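Local coordinates for hypoxanthine-guanine phosphoribosyltransferase (Thermus thermophilus, PDB 3ACD), which probably catalyses the magnesium-dependent salvage of hypoxanthine and guanine, transferring the phosphoribosyl group of 5-phospho-alpha-D-ribose 1-diphosphate to each base to give IMP or GMP, at residues 12-16 against 17-21; 53-56 against 57-61; 109-112 against 113-117. One frame throughout, in Å; residues are numbered along the deposited sequence.

Contact 1: 12-16 against 17-21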
loop_
_atom_site.group_PDB
_atom_site.type_symbol
_atom_site.label_atom_id
_atom_site.label_comp_id
_atom_site.label_asym_id
_atom_site.label_seq_id
_atom_site.Cartn_x
_atom_site.Cartn_y
_atom_site.Cartn_z
ATOM N N VAL A 12 -16.845 -16.993 -4.297
ATOM C CA VAL A 12 -16.080 -16.002 -5.052
ATOM C C VAL A 12 -14.589 -16.326 -5.088
ATOM O O VAL A 12 -13.955 -16.506 -4.048
ATOM C CB VAL A 12 -16.275 -14.591 -4.457
ATOM C CG1 VAL A 12 -15.439 -13.572 -5.226
ATOM C CG2 VAL A 12 -17.750 -14.217 -4.511
ATOM N N GLN A 13 -14.042 -16.399 -6.298
ATOM C CA GLN A 13 -12.633 -16.700 -6.506
ATOM C C GLN A 13 -12.137 -15.882 -7.699
ATOM O O GLN A 13 -12.670 -16.003 -8.804
ATOM C CB GLN A 13 -12.448 -18.193 -6.813
ATOM C CG GLN A 13 -13.086 -19.163 -5.813
ATOM C CD GLN A 13 -12.406 -19.164 -4.454
ATOM O OE1 GLN A 13 -11.216 -18.863 -4.339
ATOM N NE2 GLN A 13 -13.157 -19.526 -3.418
ATOM N N ILE A 14 -11.126 -15.045 -7.480
ATOM C CA ILE A 14 -10.578 -14.225 -8.557
ATOM C C ILE A 14 -9.056 -14.328 -8.516
ATOM O O ILE A 14 -8.423 -13.930 -7.535
ATOM C CB ILE A 14 -11.000 -12.743 -8.411
ATOM C CG1 ILE A 14 -12.502 -12.655 -8.121
ATOM C CG2 ILE A 14 -10.695 -11.991 -9.694
ATOM C CD1 ILE A 14 -13.016 -11.234 -7.932
ATOM N N SER A 15 -8.473 -14.861 -9.587
ATOM C CA SER A 15 -7.029 -15.061 -9.654
ATOM C C SER A 15 -6.199 -13.789 -9.709
ATOM O O SER A 15 -6.683 -12.725 -10.091
ATOM C CB SER A 15 -6.668 -15.922 -10.865
ATOM O OG SER A 15 -6.851 -15.205 -12.073
ATOM N N ALA A 16 -4.929 -13.920 -9.339
ATOM C CA ALA A 16 -4.011 -12.791 -9.364
ATOM C C ALA A 16 -3.911 -12.270 -10.791
ATOM O O ALA A 16 -3.789 -11.070 -11.015
ATOM C CB ALA A 16 -2.636 -13.221 -8.864
ATOM N N GLU A 17 -3.967 -13.186 -11.756
ATOM C CA GLU A 17 -3.882 -12.815 -13.163
ATOM C C GLU A 17 -5.096 -12.007 -13.605
ATOM O O GLU A 17 -4.960 -11.005 -14.312
ATOM C CB GLU A 17 -3.760 -14.068 -14.035
ATOM C CG GLU A 17 -2.524 -14.901 -13.752
ATOM C CD GLU A 17 -2.455 -16.149 -14.611
ATOM O OE1 GLU A 17 -3.365 -16.998 -14.502
ATOM O OE2 GLU A 17 -1.491 -16.278 -15.396
ATOM N N ALA A 18 -6.282 -12.452 -13.199
ATOM C CA ALA A 18 -7.513 -11.753 -13.555
ATOM C C ALA A 18 -7.519 -10.367 -12.918
ATOM O O ALA A 18 -7.949 -9.390 -13.534
ATOM C CB ALA A 18 -8.723 -12.551 -13.083
ATOM N N ILE A 19 -7.041 -10.290 -11.680
ATOM C CA ILE A 19 -6.987 -9.017 -10.970
ATOM C C ILE A 19 -5.990 -8.084 -11.648
ATOM O O ILE A 19 -6.273 -6.902 -11.854
ATOM C CB ILE A 19 -6.571 -9.208 -9.488
ATOM C CG1 ILE A 19 -7.632 -10.039 -8.754
ATOM C CG2 ILE A 19 -6.420 -7.843 -8.808
ATOM C CD1 ILE A 19 -7.287 -10.363 -7.313
ATOM N N LYS A 20 -4.825 -8.616 -12.003
ATOM C CA LYS A 20 -3.803 -7.803 -12.654
ATOM C C LYS A 20 -4.328 -7.162 -13.934
ATOM O O LYS A 20 -4.150 -5.963 -14.158
ATOM C CB LYS A 20 -2.567 -8.649 -12.973
ATOM C CG LYS A 20 -1.459 -7.865 -13.669
ATOM C CD LYS A 20 -0.241 -8.735 -13.965
ATOM C CE LYS A 20 0.823 -7.942 -14.719
ATOM N NZ LYS A 20 1.979 -8.788 -15.126
ATOM N N LYS A 21 -4.977 -7.964 -14.772
ATOM C CA LYS A 21 -5.525 -7.469 -16.027
ATOM C C LYS A 21 -6.593 -6.401 -15.818
ATOM O O LYS A 21 -6.598 -5.383 -16.503
ATOM C CB LYS A 21 -6.121 -8.624 -16.842
ATOM C CG LYS A 21 -5.104 -9.431 -17.633
ATOM C CD LYS A 21 -4.470 -8.586 -18.730
ATOM C CE LYS A 21 -3.471 -9.388 -19.554
ATOM N NZ LYS A 21 -4.102 -10.546 -20.248
#

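Contact 2: 53-56 against 57-61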
loop_
_atom_site.group_PDB
_atom_site.type_symbol
_atom_site.label_atom_id
_atom_site.label_comp_id
_atom_site.label_asym_id
_atom_site.label_seq_id
_atom_site.Cartn_x
_atom_site.Cartn_y
_atom_site.Cartn_z
ATOM N N ALA A 53 -1.622 0.197 -4.673
ATOM C CA ALA A 53 -0.259 0.011 -5.170
ATOM C C ALA A 53 -0.225 -0.421 -6.635
ATOM O O ALA A 53 0.578 0.087 -7.418
ATOM C CB ALA A 53 0.483 -1.016 -4.308
ATOM N N ASP A 54 -1.093 -1.354 -7.010
ATOM C CA ASP A 54 -1.121 -1.823 -8.394
ATOM C C ASP A 54 -1.776 -0.813 -9.332
ATOM O O ASP A 54 -1.306 -0.595 -10.449
ATOM C CB ASP A 54 -1.859 -3.160 -8.491
ATOM C CG ASP A 54 -1.116 -4.289 -7.806
ATOM O OD1 ASP A 54 0.025 -4.063 -7.350
ATOM O OD2 ASP A 54 -1.671 -5.403 -7.724
ATOM N N LEU A 55 -2.856 -0.192 -8.869
ATOM C CA LEU A 55 -3.583 0.786 -9.671
ATOM C C LEU A 55 -2.754 2.012 -10.061
ATOM O O LEU A 55 -2.727 2.393 -11.233
ATOM C CB LEU A 55 -4.848 1.251 -8.930
ATOM C CG LEU A 55 -5.735 2.257 -9.679
ATOM C CD1 LEU A 55 -6.299 1.605 -10.929
ATOM C CD2 LEU A 55 -6.872 2.735 -8.781
ATOM N N VAL A 56 -2.076 2.637 -9.097
ATOM C CA VAL A 56 -1.298 3.827 -9.419
ATOM C C VAL A 56 -0.185 3.549 -10.426
ATOM O O VAL A 56 0.126 4.398 -11.262
ATOM C CB VAL A 56 -0.710 4.505 -8.147
ATOM C CG1 VAL A 56 -1.849 4.915 -7.215
ATOM C CG2 VAL A 56 0.272 3.578 -7.437
ATOM N N ARG A 57 0.394 2.355 -10.368
ATOM C CA ARG A 57 1.455 1.994 -11.298
ATOM C C ARG A 57 0.921 1.766 -12.708
ATOM O O ARG A 57 1.695 1.536 -13.640
ATOM C CB ARG A 57 2.194 0.749 -10.805
ATOM C CG ARG A 57 3.159 1.049 -9.665
ATOM C CD ARG A 57 3.882 -0.197 -9.193
ATOM N NE ARG A 57 3.024 -1.074 -8.398
ATOM C CZ ARG A 57 3.459 -2.175 -7.793
ATOM N NH1 ARG A 57 4.736 -2.523 -7.904
ATOM N NH2 ARG A 57 2.629 -2.921 -7.067
ATOM N N ALA A 58 -0.401 1.838 -12.859
ATOM C CA ALA A 58 -1.037 1.666 -14.165
ATOM C C ALA A 58 -1.675 2.980 -14.617
ATOM O O ALA A 58 -2.484 3.003 -15.543
ATOM C CB ALA A 58 -2.090 0.564 -14.101
ATOM N N ILE A 59 -1.310 4.075 -13.955
ATOM C CA ILE A 59 -1.833 5.391 -14.304
ATOM C C ILE A 59 -0.671 6.325 -14.641
ATOM O O ILE A 59 -0.109 6.981 -13.760
ATOM C CB ILE A 59 -2.636 6.019 -13.148
ATOM C CG1 ILE A 59 -3.815 5.119 -12.771
ATOM C CG2 ILE A 59 -3.153 7.397 -13.563
ATOM C CD1 ILE A 59 -4.562 5.588 -11.538
ATOM N N PRO A 60 -0.288 6.386 -15.924
ATOM C CA PRO A 60 0.816 7.253 -16.341
ATOM C C PRO A 60 0.410 8.721 -16.451
ATOM O O PRO A 60 0.278 9.265 -17.549
ATOM C CB PRO A 60 1.236 6.650 -17.680
ATOM C CG PRO A 60 -0.054 6.155 -18.232
ATOM C CD PRO A 60 -0.713 5.509 -17.030
ATOM N N LEU A 61 0.216 9.346 -15.292
ATOM C CA LEU A 61 -0.157 10.753 -15.183
ATOM C C LEU A 61 0.501 11.313 -13.931
ATOM O O LEU A 61 0.863 10.558 -13.028
ATOM C CB LEU A 61 -1.671 10.909 -15.014
ATOM C CG LEU A 61 -2.631 10.643 -16.170
ATOM C CD1 LEU A 61 -4.066 10.751 -15.660
ATOM C CD2 LEU A 61 -2.383 11.648 -17.282
#

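Contact 3: 109-112 against 113-117. With IMP (inosinic acid), chain B.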
loop_
_atom_site.group_PDB
_atom_site.type_symbol
_atom_site.label_atom_id
_atom_site.label_comp_id
_atom_site.label_asym_id
_atom_site.label_seq_id
_atom_site.Cartn_x
_atom_site.Cartn_y
_atom_site.Cartn_z
ATOM N N LEU A 109 -22.375 2.283 3.304
ATOM C CA LEU A 109 -22.405 3.272 4.378
ATOM C C LEU A 109 -21.077 4.009 4.558
ATOM O O LEU A 109 -21.046 5.238 4.633
ATOM C CB LEU A 109 -22.807 2.602 5.696
ATOM C CG LEU A 109 -24.215 1.994 5.714
ATOM C CD1 LEU A 109 -24.442 1.241 7.016
ATOM C CD2 LEU A 109 -25.249 3.098 5.543
ATOM N N THR A 110 -19.979 3.264 4.625
ATOM C CA THR A 110 -18.672 3.887 4.810
ATOM C C THR A 110 -18.322 4.848 3.681
ATOM O O THR A 110 -17.926 5.987 3.928
ATOM C CB THR A 110 -17.558 2.836 4.929
ATOM O OG1 THR A 110 -17.847 1.961 6.026
ATOM C CG2 THR A 110 -16.220 3.512 5.185
ATOM N N LEU A 111 -18.461 4.392 2.441
ATOM C CA LEU A 111 -18.151 5.243 1.303
ATOM C C LEU A 111 -19.047 6.479 1.303
ATOM O O LEU A 111 -18.596 7.578 0.978
ATOM C CB LEU A 111 -18.319 4.465 -0.008
ATOM C CG LEU A 111 -18.013 5.222 -1.305
ATOM C CD1 LEU A 111 -16.606 5.807 -1.253
ATOM C CD2 LEU A 111 -18.154 4.275 -2.491
ATOM N N SER A 112 -20.314 6.298 1.672
ATOM C CA SER A 112 -21.254 7.413 1.718
ATOM C C SER A 112 -20.755 8.486 2.686
ATOM O O SER A 112 -20.751 9.675 2.365
ATOM C CB SER A 112 -22.637 6.926 2.158
ATOM O OG SER A 112 -23.571 7.992 2.131
ATOM N N TYR A 113 -20.334 8.060 3.872
ATOM C CA TYR A 113 -19.821 8.986 4.873
ATOM C C TYR A 113 -18.564 9.671 4.345
ATOM O O TYR A 113 -18.414 10.889 4.453
ATOM C CB TYR A 113 -19.480 8.245 6.168
ATOM C CG TYR A 113 -18.848 9.130 7.219
ATOM C CD1 TYR A 113 -19.601 10.087 7.899
ATOM C CD2 TYR A 113 -17.488 9.030 7.514
ATOM C CE1 TYR A 113 -19.016 10.923 8.849
ATOM C CE2 TYR A 113 -16.892 9.863 8.463
ATOM C CZ TYR A 113 -17.662 10.806 9.126
ATOM O OH TYR A 113 -17.079 11.629 10.062
ATOM N N LEU A 114 -17.662 8.880 3.774
ATOM C CA LEU A 114 -16.419 9.417 3.238
ATOM C C LEU A 114 -16.664 10.468 2.161
ATOM O O LEU A 114 -16.033 11.525 2.170
ATOM C CB LEU A 114 -15.550 8.287 2.675
ATOM C CG LEU A 114 -14.202 8.708 2.082
ATOM C CD1 LEU A 114 -13.383 9.436 3.143
ATOM C CD2 LEU A 114 -13.449 7.482 1.572
ATOM N N LEU A 115 -17.580 10.188 1.236
ATOM C CA LEU A 115 -17.867 11.137 0.169
ATOM C C LEU A 115 -18.398 12.463 0.705
ATOM O O LEU A 115 -18.029 13.522 0.205
ATOM C CB LEU A 115 -18.856 10.542 -0.839
ATOM C CG LEU A 115 -18.307 9.393 -1.698
ATOM C CD1 LEU A 115 -19.373 8.907 -2.659
ATOM C CD2 LEU A 115 -17.085 9.867 -2.470
ATOM N N ASP A 116 -19.264 12.410 1.710
ATOM C CA ASP A 116 -19.801 13.641 2.281
ATOM C C ASP A 116 -18.677 14.425 2.952
ATOM O O ASP A 116 -18.619 15.652 2.857
ATOM C CB ASP A 116 -20.897 13.340 3.307
ATOM C CG ASP A 116 -22.158 12.779 2.672
ATOM O OD1 ASP A 116 -22.555 13.271 1.594
ATOM O OD2 ASP A 116 -22.761 11.857 3.260
ATOM N N TYR A 117 -17.788 13.709 3.633
ATOM C CA TYR A 117 -16.663 14.338 4.314
ATOM C C TYR A 117 -15.774 15.078 3.317
ATOM O O TYR A 117 -15.422 16.244 3.523
ATOM C CB TYR A 117 -15.835 13.283 5.050
ATOM C CG TYR A 117 -14.612 13.841 5.741
ATOM C CD1 TYR A 117 -14.734 14.666 6.860
ATOM C CD2 TYR A 117 -13.330 13.551 5.272
ATOM C CE1 TYR A 117 -13.607 15.188 7.497
ATOM C CE2 TYR A 117 -12.196 14.068 5.900
ATOM C CZ TYR A 117 -12.342 14.885 7.012
ATOM O OH TYR A 117 -11.230 15.397 7.639
HETATM P P IMP B . -19.571 -0.929 3.797
HETATM O O1P IMP B . -20.662 -1.818 4.250
HETATM O O2P IMP B . -19.632 0.446 4.619
HETATM O O3P IMP B . -19.739 -0.636 2.221
HETATM O "O5'" IMP B . -18.162 -1.685 4.059
HETATM C "C5'" IMP B . -17.012 -0.907 4.387
HETATM C "C4'" IMP B . -15.798 -1.799 4.659
HETATM O "O4'" IMP B . -16.215 -3.124 5.110
HETATM C "C3'" IMP B . -15.035 -2.094 3.347
HETATM O "O3'" IMP B . -14.171 -1.017 2.982
HETATM C "C2'" IMP B . -14.243 -3.348 3.754
HETATM O "O2'" IMP B . -13.032 -3.000 4.433
HETATM C "C1'" IMP B . -15.210 -4.077 4.703
HETATM N N9 IMP B . -15.817 -5.227 3.992
HETATM C C8 IMP B . -17.093 -5.319 3.484
HETATM N N7 IMP B . -17.268 -6.484 2.918
HETATM C C5 IMP B . -16.128 -7.200 3.021
HETATM C C6 IMP B . -15.714 -8.508 2.609
HETATM O O6 IMP B . -16.476 -9.245 2.005
HETATM N N1 IMP B . -14.433 -8.909 2.901
HETATM C C2 IMP B . -13.564 -8.082 3.579
HETATM N N3 IMP B . -13.933 -6.880 3.967
HETATM C C4 IMP B . -15.183 -6.401 3.713
HETATM O O HOH W 1 -22.623 10.457 -0.211
#

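Contact 1: 12-16 against 17-21
Ser15 is the N-cap of helix 16-33, and its side chain reaches forward over the first turn to meet Ala18. OG accepts the amide hydrogen of Ala18 at 3.0 Å from Ala18 N, in a fairly straight bond with an N-H...O angle of 159°. The serine manages this because OG sits between its own backbone N and carbonyl carbon (chi1 71°), which turns the hydroxyl toward the opening turn. Ala18 CB lies 3.4 Å from the same OG, so the oxygen is flanked by the methyl as well as by the amide. While the hydroxyl caps Ala18, the serine carbonyl starts the regular helical ladder: Ile19 N donates to Ser15 O at 2.9 Å, and one residue on, Lys20 N donates to Ala16 O at 2.8 Å.

Just ahead of the cap, Ile14 lays an apolar patch against the helix. Its CG2, anti to the backbone N, touches Ile19 CG1 at 3.8 Å and Ala18 CB at 4.0 Å. The two isoleucine side chains cross at about a right angle. Ile19 in turn packs on Tyr159 and Ile173, and the backbone of Ile14 is hydrogen-bonded to that of Ile173, which fastens the incoming segment to the C-terminal part of the chain. The side chain of Val156, which lines the nucleotide site, is about 7 Å from that of Ile14.

Polar and apolar chemistry thus share the helix start: the serine hydroxyl gives an acceptor to an amide of the first turn, where the carbonyl four residues back belongs to the incoming loop, and the contact of Ile14 with Ile19 packs that loop against the same turn.

Contact 2: 53-56 against 57-61
The contact is a local one at the C-terminal end of helix 49-56, where Arg57 folds back along the last turn and binds both the backbone and a side chain of the preceding residues. Its NE donates to Ala53 O at 2.9 Å; the oxygen lies at the guanidinium edge, near the plane of the group, whereas NE stands above the carbonyl plane of Ala53. A bend at chi3 (-75°) brings the group back over the helix end. There NH2 forms a salt bridge with Asp54 OD1 at 2.9 Å, but the hydrogen bond within it is weak, with an N-H...O angle of 122° and the carboxylate and guanidinium planes 40° apart.

Stronger partners lie outside the two segments: Asp54 OD2 is hydrogen-bonded to Tyr159 OH and also meets Arg57 NH1 of the second subunit, a salt bridge that is returned by the reciprocal pair. The end of this helix is therefore part of the dimer interface, where Ala53 also packs on Ala53 of the second subunit.

The backbone leaves through a type I beta turn from Val56 to Ile59, closed by Ile59 N to Val56 O at 3.1 Å, while Ala58 N donates to Leu55 O at 2.9 Å. The turn brings Ile59 back against Leu55, where its CD1 meets Leu55 CG at 4.0 Å and its CG1 lies 3.3 Å from Leu55 O. On the side facing helix 16-33, Leu55 rests on Leu26 and Ile59 on Ile30, and Ile59 also touches Leu41 of strand 40-45.

Contact 3: 109-112 against 113-117
Thr110 and Leu114 are joined across the first turns of helix 109-119, whose N-terminal end holds the 5'-phosphate of IMP. The loop before the helix and its first residues match the PRPP-binding motif of type I phosphoribosyltransferases, and Thr110 grips one oxygen twice: its N donates to IMP O2P at 2.8 Å and its OG1 donates to the same atom at 2.7 Å. The hydroxyl can do so because OG1 lies beside the backbone N (chi1 -58°), so both donors of the residue point the same way. Asp106 N, Thr107 OG1 and Gly108 N, from the loop just before, are also hydrogen-bonded to the nucleotide, and Thr107 OG1 accepts from Leu109 N. The partial positive charge of the helix start would be expected to favour the bound phosphate.

Behind the phosphate, each carbonyl of the first turn is taken by an amide four residues on. Leu114 N binds Thr110 O at 2.9 Å, in the carbonyl plane and nearly straight at 167°. Leu109 O is taken by Tyr113 N, and Leu111 O by Leu115 N at 2.8 Å. The residue that binds the phosphate through its amide thus has its carbonyl tied into the helix.

Leu111 CD1 touches Leu115 CG at 4.0 Å, and both leucines rest on Val128 of strand 125-130; Thr110, Tyr113 and Leu114 reach strand 64-70 of the same sheet.

At the outer side Ser112 O receives two donors. Asp116 N reaches it at 3.2 Å, and a water donates to it at 3.3 Å, the same water giving a second, weak hydrogen bond to Asp116 OD1. Asp116 OD2 lies 3.1 Å from Ser112 O, but both are acceptors and no bond joins them.

How the contacts relate
From the N terminus the three contacts come in series; none nests in or crosses another, and each is local, between residues three to five apart, closing no long loop. Contact 1 opens helix 16-33; contact 2 ends helix 49-56, turns the chain toward strand 64-70 and packs on the helix that contact 1 opens; contact 3 starts helix 109-119 and lies against the central sheet. Contacts 1 and 2 come within about 5 Å at their nearest atoms without touching, bridged by Tyr159, which meets Ile19 and Asp54. Contact 3 lies across the chain's centre from both, its centre about 27 Å from that of contact 1 and about 24 Å from that of contact 2.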